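Local coordinates for aldehyde dehydrogenase (Burkholderia cenocepacia, PDB 4O6R), which probably oxidises aldehydes to the corresponding carboxylic acids with NAD or NADP as cofactor, and binds adenosine monophosphate in this crystal, at residues R308-A313 with R353-G358. Residues are numbered along the deposited sequence; the frame is centred on the assembly and turned at random.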
loop_
_atom_site.group_PDB
_atom_site.type_symbol
_atom_site.label_atom_id
_atom_site.label_comp_id
_atom_site.label_asym_id
_atom_site.label_seq_id
_atom_site.Cartn_x
_atom_site.Cartn_y
_atom_site.Cartn_z
ATOM N N ARG A 308 42.748 15.138 -12.561
ATOM C CA ARG A 308 42.673 13.704 -12.357
ATOM C C ARG A 308 41.669 13.025 -13.320
ATOM O O ARG A 308 41.937 11.970 -13.858
ATOM C CB ARG A 308 42.316 13.406 -10.895
ATOM C CG ARG A 308 43.476 13.750 -9.964
ATOM C CD ARG A 308 43.013 13.933 -8.546
ATOM N NE ARG A 308 42.621 12.653 -7.964
ATOM C CZ ARG A 308 42.172 12.495 -6.724
ATOM N NH1 ARG A 308 41.975 13.533 -5.928
ATOM N NH2 ARG A 308 41.852 11.296 -6.307
ATOM N N PHE A 309 40.533 13.660 -13.520
ATOM C CA PHE A 309 39.468 13.140 -14.382
ATOM C C PHE A 309 39.878 13.062 -15.852
ATOM O O PHE A 309 39.607 12.048 -16.525
ATOM C CB PHE A 309 38.229 14.018 -14.219
ATOM C CG PHE A 309 37.041 13.587 -15.033
ATOM C CD1 PHE A 309 36.480 12.347 -14.868
ATOM C CD2 PHE A 309 36.468 14.454 -15.916
ATOM C CE1 PHE A 309 35.378 11.950 -15.614
ATOM C CE2 PHE A 309 35.347 14.089 -16.654
ATOM C CZ PHE A 309 34.813 12.840 -16.518
ATOM N N VAL A 310 40.546 14.116 -16.337
ATOM C CA VAL A 310 41.072 14.129 -17.704
ATOM C C VAL A 310 42.122 13.018 -17.869
ATOM O O VAL A 310 42.098 12.272 -18.836
ATOM C CB VAL A 310 41.646 15.512 -18.084
ATOM C CG1 VAL A 310 42.375 15.451 -19.400
ATOM C CG2 VAL A 310 40.532 16.538 -18.205
ATOM N N ALA A 311 42.996 12.856 -16.886
ATOM C CA ALA A 311 43.998 11.787 -16.951
ATOM C C ALA A 311 43.351 10.428 -17.035
ATOM O O ALA A 311 43.713 9.644 -17.891
ATOM C CB ALA A 311 44.974 11.852 -15.786
ATOM N N LEU A 312 42.358 10.168 -16.182
ATOM C CA LEU A 312 41.652 8.878 -16.211
ATOM C C LEU A 312 40.980 8.630 -17.571
ATOM O O LEU A 312 41.095 7.556 -18.150
ATOM C CB LEU A 312 40.602 8.830 -15.100
ATOM C CG LEU A 312 39.713 7.595 -15.032
ATOM C CD1 LEU A 312 40.570 6.351 -14.939
ATOM C CD2 LEU A 312 38.790 7.742 -13.845
ATOM N N ALA A 313 40.283 9.639 -18.057
ATOM C CA ALA A 313 39.551 9.552 -19.325
ATOM C C ALA A 313 40.489 9.251 -20.494
ATOM O O ALA A 313 40.171 8.398 -21.344
ATOM C CB ALA A 313 38.785 10.831 -19.587
ATOM N N ARG A 353 36.401 24.497 -24.395
ATOM C CA ARG A 353 37.747 23.971 -24.357
ATOM C C ARG A 353 37.706 22.469 -24.326
ATOM O O ARG A 353 37.255 21.863 -23.319
ATOM C CB ARG A 353 38.516 24.479 -23.137
ATOM C CG ARG A 353 38.692 25.964 -23.141
ATOM C CD ARG A 353 39.345 26.395 -21.858
ATOM N NE ARG A 353 40.644 25.757 -21.763
ATOM C CZ ARG A 353 41.169 25.327 -20.633
ATOM N NH1 ARG A 353 40.521 25.473 -19.485
ATOM N NH2 ARG A 353 42.355 24.752 -20.651
ATOM N N VAL A 354 38.174 21.860 -25.411
ATOM C CA VAL A 354 38.297 20.403 -25.448
ATOM C C VAL A 354 39.544 19.991 -24.650
ATOM O O VAL A 354 40.670 20.229 -25.081
ATOM C CB VAL A 354 38.384 19.847 -26.872
ATOM C CG1 VAL A 354 38.402 18.322 -26.846
ATOM C CG2 VAL A 354 37.200 20.297 -27.702
ATOM N N LEU A 355 39.335 19.391 -23.488
ATOM C CA LEU A 355 40.437 19.057 -22.578
ATOM C C LEU A 355 41.074 17.713 -22.920
ATOM O O LEU A 355 42.251 17.516 -22.665
ATOM C CB LEU A 355 39.958 19.089 -21.136
ATOM C CG LEU A 355 39.368 20.421 -20.668
ATOM C CD1 LEU A 355 38.934 20.362 -19.211
ATOM C CD2 LEU A 355 40.411 21.526 -20.865
ATOM N N THR A 356 40.290 16.793 -23.495
ATOM C CA THR A 356 40.826 15.554 -24.078
ATOM C C THR A 356 39.813 15.015 -25.078
ATOM O O THR A 356 38.620 15.382 -25.045
ATOM C CB THR A 356 41.139 14.469 -23.019
ATOM O OG1 THR A 356 41.824 13.352 -23.641
ATOM C CG2 THR A 356 39.860 13.936 -22.360
ATOM N N GLY A 357 40.300 14.196 -26.002
ATOM C CA GLY A 357 39.446 13.521 -26.951
ATOM C C GLY A 357 38.908 14.417 -28.031
ATOM O O GLY A 357 39.585 15.334 -28.466
ATOM N N GLY A 358 37.709 14.102 -28.498
ATOM C CA GLY A 358 37.082 14.888 -29.575
ATOM C C GLY A 358 37.263 14.325 -30.969
ATOM O O GLY A 358 36.761 14.889 -31.947
#
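Val310 meets Leu355 and Thr356 where helix 302-315 passes the edge strand 353-356, a compact example of how one forked side chain can bridge a helix and a strand. The bond from CA to CB of Val310 is directed at the strand, and the side chain then forks into two methyls. CG1, anti to the backbone N (chi1 171°), lies 3.9 Å from CB of Thr356 and equally near the carbonyl O of Leu355, a van der Waals contact of a methyl with a backbone oxygen. CG2, beside the backbone N, makes an apolar contact with CB of Leu355, again at 3.9 Å. The valine and leucine side chains cross at about a right angle, whereas valine and threonine slide past one another in opposite directions.

One turn further along the helix, CB of Ala313 comes within 4.3 Å of the CG2 methyl of Thr356, a looser touch. Thr356 gives the helix its carbon atoms at Val310 and Ala313 and its OG1 at the hydroxyl of Ser314, a hydrogen bond just past the segment on the same helix; Ser314 OG also bonds to the carbonyl O of Val310. This serine adds a polar link between helix and strand beside the apolar contact.

The segment axes approach to 8.7 Å at 60°, and CA of Val310 and CA of Thr356, the nearest pair of the two backbones, are 6.5 Å apart. Ile376, on the neighbouring antiparallel strand, touches Val310, Ala313 and Thr356 and continues the apolar layer. Away from the AMP pocket, a helix laid over the edge of a mixed sheet is the alpha/beta arrangement of what is, by family, probably the catalytic domain.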